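Local coordinates for putative tetR family transcription regulator (Shewanella loihica, PDB 3PPB), which probably binds DNA through a helix-turn-helix domain and regulates transcription as a two-chain, all-helical member of the tetR family, at residues T95-N100 and G159-A164; H48-K53 and L57-L62; F106-S111 and A163-F168. All blocks are in the same frame, centred on the assembly; numbering follows the deposited sequence.

Contact 1. Residues T95-N100 and G159-A164; sequences TWAMAN and GQYLAA. With EDO (1,2-ethanediol), chain G.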
loop_
_atom_site.group_PDB
_atom_site.type_symbol
_atom_site.label_atom_id
_atom_site.label_comp_id
_atom_site.label_asym_id
_atom_site.label_seq_id
_atom_site.Cartn_x
_atom_site.Cartn_y
_atom_site.Cartn_z
ATOM N N THR A 95 11.854 -11.051 6.104
ATOM C CA THR A 95 13.307 -11.003 6.305
ATOM C C THR A 95 13.943 -10.268 5.132
ATOM O O THR A 95 14.812 -9.414 5.341
ATOM C CB THR A 95 13.887 -12.410 6.471
ATOM O OG1 THR A 95 13.274 -13.014 7.607
ATOM C CG2 THR A 95 15.416 -12.424 6.633
ATOM N N TRP A 96 13.476 -10.565 3.902
ATOM C CA TRP A 96 13.986 -9.921 2.689
ATOM C C TRP A 96 13.753 -8.412 2.770
ATOM O O TRP A 96 14.666 -7.648 2.467
ATOM C CB TRP A 96 13.338 -10.525 1.434
ATOM C CG TRP A 96 13.822 -9.898 0.155
ATOM C CD1 TRP A 96 14.822 -10.352 -0.657
ATOM C CD2 TRP A 96 13.321 -8.695 -0.455
ATOM N NE1 TRP A 96 14.973 -9.513 -1.743
ATOM C CE2 TRP A 96 14.077 -8.475 -1.633
ATOM C CE3 TRP A 96 12.311 -7.777 -0.120
ATOM C CZ2 TRP A 96 13.825 -7.393 -2.489
ATOM C CZ3 TRP A 96 12.094 -6.686 -0.949
ATOM C CH2 TRP A 96 12.853 -6.497 -2.111
ATOM N N ALA A 97 12.541 -7.992 3.206
ATOM C CA ALA A 97 12.157 -6.582 3.366
ATOM C C ALA A 97 13.099 -5.835 4.339
ATOM O O ALA A 97 13.459 -4.698 4.072
ATOM C CB ALA A 97 10.722 -6.490 3.862
HETATM N N MSE A 98 13.477 -6.476 5.466
HETATM C CA MSE A 98 14.368 -5.882 6.470
HETATM C C MSE A 98 15.810 -5.886 5.966
HETATM O O MSE A 98 16.561 -4.974 6.290
HETATM C CB MSE A 98 14.277 -6.628 7.811
HETATM C CG MSE A 98 12.859 -6.641 8.424
HETATM SE SE MSE A 98 12.028 -4.852 8.648
HETATM C CE MSE A 98 13.124 -4.186 10.207
ATOM N N ALA A 99 16.198 -6.897 5.169
ATOM C CA ALA A 99 17.559 -7.008 4.636
ATOM C C ALA A 99 17.825 -6.070 3.434
ATOM O O ALA A 99 18.984 -5.779 3.171
ATOM C CB ALA A 99 17.840 -8.450 4.222
ATOM N N ASN A 100 16.774 -5.636 2.689
ATOM C CA ASN A 100 16.926 -4.782 1.493
ATOM C C ASN A 100 16.078 -3.516 1.644
ATOM O O ASN A 100 15.029 -3.411 1.006
ATOM C CB ASN A 100 16.526 -5.576 0.233
ATOM C CG ASN A 100 17.270 -6.887 0.098
ATOM O OD1 ASN A 100 18.354 -6.941 -0.476
ATOM N ND2 ASN A 100 16.752 -7.956 0.687
ATOM N N GLY A 159 -1.377 -6.723 0.149
ATOM C CA GLY A 159 -1.697 -5.636 1.069
ATOM C C GLY A 159 -1.227 -5.910 2.493
ATOM O O GLY A 159 -0.744 -5.001 3.183
ATOM N N GLN A 160 -1.376 -7.160 2.954
ATOM C CA GLN A 160 -0.967 -7.531 4.306
ATOM C C GLN A 160 0.538 -7.542 4.414
ATOM O O GLN A 160 1.067 -7.132 5.444
ATOM C CB GLN A 160 -1.558 -8.872 4.737
ATOM C CG GLN A 160 -3.077 -8.776 4.899
ATOM C CD GLN A 160 -3.622 -9.991 5.553
ATOM O OE1 GLN A 160 -3.747 -11.053 4.924
ATOM N NE2 GLN A 160 -3.945 -9.873 6.832
ATOM N N TYR A 161 1.237 -7.965 3.347
ATOM C CA TYR A 161 2.711 -7.915 3.324
ATOM C C TYR A 161 3.173 -6.451 3.451
ATOM O O TYR A 161 4.067 -6.133 4.242
ATOM C CB TYR A 161 3.257 -8.556 2.029
ATOM C CG TYR A 161 4.720 -8.256 1.785
ATOM C CD1 TYR A 161 5.719 -8.944 2.474
ATOM C CD2 TYR A 161 5.110 -7.247 0.907
ATOM C CE1 TYR A 161 7.074 -8.650 2.275
ATOM C CE2 TYR A 161 6.461 -6.926 0.725
ATOM C CZ TYR A 161 7.438 -7.644 1.399
ATOM O OH TYR A 161 8.774 -7.358 1.231
ATOM N N LEU A 162 2.564 -5.557 2.669
ATOM C CA LEU A 162 2.959 -4.148 2.693
ATOM C C LEU A 162 2.653 -3.507 4.031
ATOM O O LEU A 162 3.421 -2.669 4.489
ATOM C CB LEU A 162 2.311 -3.363 1.544
ATOM C CG LEU A 162 2.813 -3.725 0.121
ATOM C CD1 LEU A 162 1.986 -3.028 -0.908
ATOM C CD2 LEU A 162 4.298 -3.382 -0.057
ATOM N N ALA A 163 1.558 -3.924 4.682
ATOM C CA ALA A 163 1.182 -3.408 6.000
ATOM C C ALA A 163 2.185 -3.880 7.061
ATOM O O ALA A 163 2.617 -3.078 7.876
ATOM C CB ALA A 163 -0.217 -3.858 6.355
ATOM N N ALA A 164 2.572 -5.171 7.033
ATOM C CA ALA A 164 3.487 -5.740 8.036
ATOM C C ALA A 164 4.893 -5.181 7.869
ATOM O O ALA A 164 5.552 -4.908 8.871
ATOM C CB ALA A 164 3.499 -7.277 7.963
HETATM C C1 EDO G . 18.180 -9.771 -3.076
HETATM O O1 EDO G . 17.367 -8.850 -3.820
HETATM C C2 EDO G . 17.655 -11.187 -3.302
HETATM O O2 EDO G . 18.375 -12.111 -2.472
#

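Contact 2. Residues H48-K53 and L57-L62; sequences HHFPSK and LEQLFL. With EDO (1,2-ethanediol), chain I.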
loop_
_atom_site.group_PDB
_atom_site.type_symbol
_atom_site.label_atom_id
_atom_site.label_comp_id
_atom_site.label_asym_id
_atom_site.label_seq_id
_atom_site.Cartn_x
_atom_site.Cartn_y
_atom_site.Cartn_z
ATOM N N HIS A 48 19.477 4.139 -25.135
ATOM C CA HIS A 48 19.750 2.927 -25.905
ATOM C C HIS A 48 19.156 1.714 -25.186
ATOM O O HIS A 48 18.338 1.007 -25.773
ATOM C CB HIS A 48 21.260 2.743 -26.127
ATOM C CG HIS A 48 21.624 1.407 -26.710
ATOM N ND1 HIS A 48 21.350 1.089 -28.041
ATOM C CD2 HIS A 48 22.229 0.346 -26.126
ATOM C CE1 HIS A 48 21.793 -0.148 -28.214
ATOM N NE2 HIS A 48 22.335 -0.634 -27.093
ATOM N N HIS A 49 19.529 1.504 -23.908
ATOM C CA HIS A 49 19.017 0.400 -23.093
ATOM C C HIS A 49 17.567 0.642 -22.686
ATOM O O HIS A 49 16.796 -0.320 -22.636
ATOM C CB HIS A 49 19.884 0.173 -21.841
ATOM C CG HIS A 49 21.327 -0.150 -22.124
ATOM N ND1 HIS A 49 22.354 0.682 -21.694
ATOM C CD2 HIS A 49 21.870 -1.214 -22.765
ATOM C CE1 HIS A 49 23.477 0.099 -22.082
ATOM N NE2 HIS A 49 23.237 -1.041 -22.731
ATOM N N PHE A 50 17.177 1.910 -22.413
ATOM C CA PHE A 50 15.808 2.203 -21.969
ATOM C C PHE A 50 15.225 3.379 -22.771
ATOM O O PHE A 50 15.508 4.532 -22.440
ATOM C CB PHE A 50 15.776 2.473 -20.445
ATOM C CG PHE A 50 16.478 1.415 -19.616
ATOM C CD1 PHE A 50 15.848 0.208 -19.313
ATOM C CD2 PHE A 50 17.773 1.621 -19.147
ATOM C CE1 PHE A 50 16.493 -0.766 -18.543
ATOM C CE2 PHE A 50 18.421 0.639 -18.386
ATOM C CZ PHE A 50 17.775 -0.544 -18.085
ATOM N N PRO A 51 14.411 3.095 -23.825
ATOM C CA PRO A 51 13.900 4.175 -24.699
ATOM C C PRO A 51 13.086 5.271 -24.001
ATOM O O PRO A 51 13.010 6.392 -24.512
ATOM C CB PRO A 51 13.041 3.423 -25.720
ATOM C CG PRO A 51 13.642 2.064 -25.775
ATOM C CD PRO A 51 14.006 1.772 -24.343
ATOM N N SER A 52 12.511 4.968 -22.837
ATOM C CA SER A 52 11.756 5.943 -22.061
ATOM C C SER A 52 12.005 5.708 -20.574
ATOM O O SER A 52 12.513 4.647 -20.187
ATOM C CB SER A 52 10.269 5.876 -22.399
ATOM O OG SER A 52 9.652 4.707 -21.884
ATOM N N LYS A 53 11.676 6.714 -19.743
ATOM C CA LYS A 53 11.842 6.633 -18.293
ATOM C C LYS A 53 10.849 5.607 -17.737
ATOM O O LYS A 53 11.158 4.922 -16.765
ATOM C CB LYS A 53 11.642 8.010 -17.670
ATOM C CG LYS A 53 12.274 8.158 -16.292
ATOM C CD LYS A 53 12.165 9.590 -15.774
ATOM C CE LYS A 53 10.740 10.010 -15.478
ATOM N NZ LYS A 53 10.684 11.382 -14.935
ATOM N N LEU A 57 11.560 2.272 -15.461
ATOM C CA LEU A 57 10.810 1.950 -14.239
ATOM C C LEU A 57 10.216 0.529 -14.319
ATOM O O LEU A 57 10.263 -0.204 -13.335
ATOM C CB LEU A 57 9.685 2.978 -13.958
ATOM C CG LEU A 57 8.719 2.617 -12.799
ATOM C CD1 LEU A 57 9.455 2.536 -11.482
ATOM C CD2 LEU A 57 7.534 3.574 -12.722
ATOM N N GLU A 58 9.658 0.156 -15.482
ATOM C CA GLU A 58 9.023 -1.154 -15.679
ATOM C C GLU A 58 10.048 -2.295 -15.578
ATOM O O GLU A 58 9.769 -3.306 -14.927
ATOM C CB GLU A 58 8.302 -1.193 -17.026
ATOM C CG GLU A 58 7.062 -0.320 -17.039
ATOM C CD GLU A 58 6.370 -0.147 -18.379
ATOM O OE1 GLU A 58 6.863 -0.688 -19.395
ATOM O OE2 GLU A 58 5.315 0.525 -18.408
ATOM N N GLN A 59 11.240 -2.104 -16.181
ATOM C CA GLN A 59 12.307 -3.104 -16.153
ATOM C C GLN A 59 12.861 -3.241 -14.743
ATOM O O GLN A 59 13.125 -4.359 -14.295
ATOM C CB GLN A 59 13.436 -2.779 -17.165
ATOM C CG GLN A 59 13.026 -2.927 -18.646
ATOM C CD GLN A 59 12.414 -4.273 -18.972
ATOM O OE1 GLN A 59 13.052 -5.323 -18.839
ATOM N NE2 GLN A 59 11.150 -4.272 -19.378
ATOM N N LEU A 60 13.013 -2.106 -14.036
ATOM C CA LEU A 60 13.469 -2.106 -12.650
ATOM C C LEU A 60 12.456 -2.853 -11.770
ATOM O O LEU A 60 12.833 -3.736 -10.990
ATOM C CB LEU A 60 13.644 -0.654 -12.171
ATOM C CG LEU A 60 14.075 -0.460 -10.726
ATOM C CD1 LEU A 60 15.438 -1.115 -10.445
ATOM C CD2 LEU A 60 14.086 1.017 -10.358
ATOM N N PHE A 61 11.163 -2.490 -11.911
ATOM C CA PHE A 61 10.038 -3.068 -11.175
ATOM C C PHE A 61 10.038 -4.586 -11.279
ATOM O O PHE A 61 10.061 -5.257 -10.249
ATOM C CB PHE A 61 8.707 -2.487 -11.702
ATOM C CG PHE A 61 7.463 -2.982 -11.003
ATOM C CD1 PHE A 61 7.089 -2.468 -9.772
ATOM C CD2 PHE A 61 6.651 -3.948 -11.588
ATOM C CE1 PHE A 61 5.948 -2.940 -9.120
ATOM C CE2 PHE A 61 5.497 -4.392 -10.949
ATOM C CZ PHE A 61 5.151 -3.882 -9.725
ATOM N N LEU A 62 10.051 -5.123 -12.520
ATOM C CA LEU A 62 10.009 -6.570 -12.766
ATOM C C LEU A 62 11.267 -7.260 -12.236
ATOM O O LEU A 62 11.174 -8.376 -11.689
ATOM C CB LEU A 62 9.792 -6.893 -14.257
ATOM C CG LEU A 62 8.464 -6.429 -14.878
ATOM C CD1 LEU A 62 8.507 -6.553 -16.382
ATOM C CD2 LEU A 62 7.254 -7.198 -14.301
HETATM C C1 EDO I . 5.067 2.874 -15.508
HETATM O O1 EDO I . 4.525 1.698 -16.116
HETATM C C2 EDO I . 4.880 4.117 -16.366
HETATM O O2 EDO I . 3.710 4.084 -17.196
#

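Contact 3. Residues F106-S111 and A163-F168; sequences FFQLYS and AATRYF. With EDO (1,2-ethanediol), chain D; EDO (1,2-ethanediol), chain F.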
loop_
_atom_site.group_PDB
_atom_site.type_symbol
_atom_site.label_atom_id
_atom_site.label_comp_id
_atom_site.label_asym_id
_atom_site.label_seq_id
_atom_site.Cartn_x
_atom_site.Cartn_y
_atom_site.Cartn_z
ATOM N N PHE A 106 11.032 0.875 -2.390
ATOM C CA PHE A 106 10.616 0.878 -3.796
ATOM C C PHE A 106 9.288 0.124 -3.934
ATOM O O PHE A 106 8.403 0.612 -4.633
ATOM C CB PHE A 106 11.717 0.254 -4.695
ATOM C CG PHE A 106 11.323 0.078 -6.143
ATOM C CD1 PHE A 106 11.453 1.126 -7.046
ATOM C CD2 PHE A 106 10.797 -1.132 -6.600
ATOM C CE1 PHE A 106 11.062 0.978 -8.379
ATOM C CE2 PHE A 106 10.406 -1.279 -7.936
ATOM C CZ PHE A 106 10.563 -0.228 -8.821
ATOM N N PHE A 107 9.121 -1.034 -3.238
ATOM C CA PHE A 107 7.841 -1.776 -3.274
ATOM C C PHE A 107 6.740 -0.962 -2.598
ATOM O O PHE A 107 5.649 -0.812 -3.135
ATOM C CB PHE A 107 7.949 -3.148 -2.588
ATOM C CG PHE A 107 8.611 -4.275 -3.344
ATOM C CD1 PHE A 107 8.726 -4.235 -4.736
ATOM C CD2 PHE A 107 9.058 -5.404 -2.678
ATOM C CE1 PHE A 107 9.308 -5.290 -5.432
ATOM C CE2 PHE A 107 9.600 -6.482 -3.385
ATOM C CZ PHE A 107 9.733 -6.411 -4.751
ATOM N N GLN A 108 7.043 -0.399 -1.444
ATOM C CA GLN A 108 6.085 0.393 -0.692
ATOM C C GLN A 108 5.596 1.557 -1.582
ATOM O O GLN A 108 4.408 1.826 -1.660
ATOM C CB GLN A 108 6.758 0.860 0.612
ATOM C CG GLN A 108 5.848 1.027 1.809
ATOM C CD GLN A 108 5.041 -0.184 2.222
ATOM O OE1 GLN A 108 3.903 -0.336 1.809
ATOM N NE2 GLN A 108 5.556 -1.017 3.123
ATOM N N LEU A 109 6.486 2.158 -2.341
ATOM C CA LEU A 109 6.075 3.260 -3.199
ATOM C C LEU A 109 5.386 2.844 -4.502
ATOM O O LEU A 109 4.514 3.585 -4.959
ATOM C CB LEU A 109 7.299 4.122 -3.557
ATOM C CG LEU A 109 7.925 4.943 -2.441
ATOM C CD1 LEU A 109 9.364 5.292 -2.787
ATOM C CD2 LEU A 109 7.107 6.205 -2.177
ATOM N N TYR A 110 5.799 1.729 -5.140
ATOM C CA TYR A 110 5.325 1.428 -6.497
ATOM C C TYR A 110 4.485 0.150 -6.713
ATOM O O TYR A 110 3.754 0.106 -7.706
ATOM C CB TYR A 110 6.540 1.365 -7.452
ATOM C CG TYR A 110 7.281 2.682 -7.556
ATOM C CD1 TYR A 110 6.889 3.654 -8.469
ATOM C CD2 TYR A 110 8.389 2.949 -6.759
ATOM C CE1 TYR A 110 7.552 4.878 -8.552
ATOM C CE2 TYR A 110 9.058 4.170 -6.836
ATOM C CZ TYR A 110 8.627 5.135 -7.726
ATOM O OH TYR A 110 9.284 6.331 -7.813
ATOM N N SER A 111 4.608 -0.873 -5.842
ATOM C CA SER A 111 3.946 -2.189 -5.949
ATOM C C SER A 111 2.428 -2.186 -6.142
ATOM O O SER A 111 1.900 -3.081 -6.817
ATOM C CB SER A 111 4.222 -3.018 -4.705
ATOM O OG SER A 111 5.461 -3.674 -4.861
ATOM N N ALA A 163 1.558 -3.924 4.682
ATOM C CA ALA A 163 1.182 -3.408 6.000
ATOM C C ALA A 163 2.185 -3.880 7.061
ATOM O O ALA A 163 2.617 -3.078 7.876
ATOM C CB ALA A 163 -0.217 -3.858 6.355
ATOM N N ALA A 164 2.572 -5.171 7.033
ATOM C CA ALA A 164 3.487 -5.740 8.036
ATOM C C ALA A 164 4.893 -5.181 7.869
ATOM O O ALA A 164 5.552 -4.908 8.871
ATOM C CB ALA A 164 3.499 -7.277 7.963
ATOM N N THR A 165 5.331 -4.948 6.626
ATOM C CA THR A 165 6.669 -4.406 6.375
ATOM C C THR A 165 6.717 -2.906 6.675
ATOM O O THR A 165 7.758 -2.435 7.102
ATOM C CB THR A 165 7.172 -4.758 4.993
ATOM O OG1 THR A 165 6.283 -4.263 3.996
ATOM C CG2 THR A 165 7.386 -6.262 4.832
ATOM N N ARG A 166 5.593 -2.174 6.515
ATOM C CA ARG A 166 5.478 -0.772 6.921
ATOM C C ARG A 166 5.670 -0.718 8.437
ATOM O O ARG A 166 6.487 0.046 8.934
ATOM C CB ARG A 166 4.074 -0.213 6.537
ATOM C CG ARG A 166 3.661 1.144 7.175
ATOM C CD ARG A 166 4.280 2.332 6.445
ATOM N NE ARG A 166 5.696 2.487 6.781
ATOM C CZ ARG A 166 6.689 2.505 5.898
ATOM N NH1 ARG A 166 6.434 2.432 4.599
ATOM N NH2 ARG A 166 7.946 2.614 6.308
ATOM N N TYR A 167 4.936 -1.586 9.159
ATOM C CA TYR A 167 4.966 -1.714 10.615
ATOM C C TYR A 167 6.380 -2.013 11.123
ATOM O O TYR A 167 6.850 -1.337 12.046
ATOM C CB TYR A 167 3.990 -2.830 11.054
ATOM C CG TYR A 167 3.875 -3.034 12.546
ATOM C CD1 TYR A 167 3.144 -2.151 13.338
ATOM C CD2 TYR A 167 4.516 -4.096 13.175
ATOM C CE1 TYR A 167 3.041 -2.330 14.718
ATOM C CE2 TYR A 167 4.430 -4.278 14.550
ATOM C CZ TYR A 167 3.657 -3.415 15.314
ATOM O OH TYR A 167 3.515 -3.606 16.669
ATOM N N PHE A 168 7.055 -3.031 10.550
ATOM C CA PHE A 168 8.359 -3.412 11.044
ATOM C C PHE A 168 9.451 -2.431 10.650
ATOM O O PHE A 168 10.418 -2.320 11.389
ATOM C CB PHE A 168 8.716 -4.843 10.648
ATOM C CG PHE A 168 7.885 -5.876 11.408
ATOM C CD1 PHE A 168 7.959 -5.966 12.797
ATOM C CD2 PHE A 168 7.067 -6.775 10.731
ATOM C CE1 PHE A 168 7.207 -6.914 13.500
ATOM C CE2 PHE A 168 6.290 -7.724 11.436
ATOM C CZ PHE A 168 6.379 -7.790 12.817
HETATM C C1 EDO D . 5.071 -8.175 -3.006
HETATM O O1 EDO D . 5.267 -8.564 -4.363
HETATM C C2 EDO D . 5.977 -6.989 -2.716
HETATM O O2 EDO D . 5.734 -5.948 -3.657
HETATM C C1 EDO F . 1.297 2.025 -0.441
HETATM O O1 EDO F . 2.374 1.396 0.268
HETATM C C2 EDO F . 0.399 0.938 -1.023
HETATM O O2 EDO F . -0.436 1.491 -2.052
#

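Contact 1. Residues T95-N100 and G159-A164
The phenol oxygen of Y161 reaches from helix 150-170 to the last turn of helix 82-99, where it meets A97 and W96 inside the tetracycline-repressor-like helical core. The backbones stay well separated: the nearest CA pair, A97 and L162, is 9.5 Å apart, and the long side chain of Y161 spans this gap. Its CG is anti to the backbone N (chi1 167°), which sends the ring across to the other helix.

The contact is small: the two segments bury 82 Å² in all, both sides summed. A97 CB, which points at the partner helix, lies 3.4 Å from Y161 OH and 4.3 Å from Y161 CZ, so the methyl group meets the phenol end and not the middle of the ring. W96 approaches the same oxygen with its six-membered ring, W96 CE3 being 3.8 Å from Y161 OH. The two aromatic side chains cross at about a right angle. F68 touches both rings, edge-to-face with W96, which places the pair in one aromatic cluster.

Polar contacts run past the interface. Y161 OH, set among carbon atoms of W96 and A97, is hydrogen-bonded to Q104 OE1 of helix 101-110. A tetraethylene glycol also lies near the Y161 side chain, consistent with a pocket here, although such molecules come with crystallisation. On the far side of the indole, W96 NE1 makes a weak hydrogen bond to O1 of an ethanediol, which also binds E67. Where helix 82-99 ends, W96 O accepts both the backbone N and the side-chain amide of N100. The amide bond, N100 ND2 to W96 O, is 2.8 Å with an N-H...O angle of 160°, and it holds N100 ND2 3.3 Å above one indole face, offset toward the rim.

Contact 2. Residues H48-K53 and L57-L62
F50 packs against Q59 just after helix 43-49 ends, as the chain leaves helical geometry. Its CB is directed at helix 53-74, and CG stands anti to the carbonyl carbon, which carries the ring forward to the second helix. There F50 CE1 lies 3.9 Å from Q59 CB and 4.1 Å from Q59 CG. The aliphatic base of the glutamine therefore does the touching, while its bend at chi2 leads the amide away from the phenylalanine; ring and amide planes are 29° apart. K11, I14 and L15 of helix 10-24 also touch F50, so the buried ring lies between helix 10-24 and helix 53-74.

The residues up to F50 fall in the predicted helix-turn-helix motif, and the turn that follows joins its last helix to helix 53-74, the long helix that, as in tetR-family proteins, connects the DNA-binding domain to the body of the molecule. Within that turn S52 occupies the N-cap position: its OG accepts a hydrogen bond from Q55 N, which meets the need of one backbone NH in the first turn of helix 53-74.

K53 opens the helix itself. Its carbonyl oxygen takes the amide of L57, with K53 O and L57 N 3.0 Å apart and an N-H...O angle of 159°, an ordinary i to i+4 bond of helix 53-74 that links the two segments directly. L57 CB also comes within 3.7 Å of K53 O. The lysine chain runs the other way, toward the loop between helix 10-24 and helix 32-39, where K53 NZ is hydrogen-bonded to the carbonyl oxygens of T30 and F27 and the F27 ring adds a cation-pi contact, so three partners fix the ammonium group.

Contact 3. Residues F106-S111 and A163-F168
Q108 of helix 101-110 points its CB at helix 150-170, where it meets R166 and T165; the nearest CA pair, Q108 and R166, is 7.7 Å apart. From CB the chain bends at chi2 (57°), and the first atom to touch is Q108 CG, 3.2 Å from R166 NH1. It lies at the edge of the guanidinium, near its plane. R166 bends at both chi2 and chi3 to arrive there, and the amide and guanidinium planes stand 58° apart. Q108 CD follows at 3.8 Å from R166 NH1.

The amide then divides its two ends. Q108 OE1 lies 2.8 Å from O1 of an ethanediol; that oxygen donates a hydrogen bond to the backbone Q108 O. Q108 NE2 faces T165 OG1 at 3.4 Å and passes 3.8 Å from R166 CB, and it is hydrogen-bonded to L162 O, one turn before R166. T165 OG1 is itself bonded to Y161 O.

The guanidinium has its main partners beyond Q108: R166 NE forms a salt bridge with D170, and R166 NH1 donates to M112 O of the second subunit. M112 of that subunit also packs on Q108. This packing of Q108 on R166 and T165 joins helices 101-110 and 150-170 of the tetracycline-repressor-like core, next to the interface with the second subunit.

In the fold
Contact 2 comes first along the chain, between helices 43-49 and 53-74 in the predicted DNA-binding part; its centre is about 24 Å from that of contact 1 and about 22 Å from that of contact 3. The centres of those two are about 6 Å apart, both contacts ending on helix 150-170 and sharing A163 and A164. Their other halves sit on the consecutive helices 82-99 and 101-110, joined by W96 packing on F107. Contact 3 also touches contact 2, F106 lying against L57, L60 and F61. Helix 101-110 thus packs on both helix 53-74 and helix 150-170, so packing is continuous from the predicted DNA-binding region to the subunit interface.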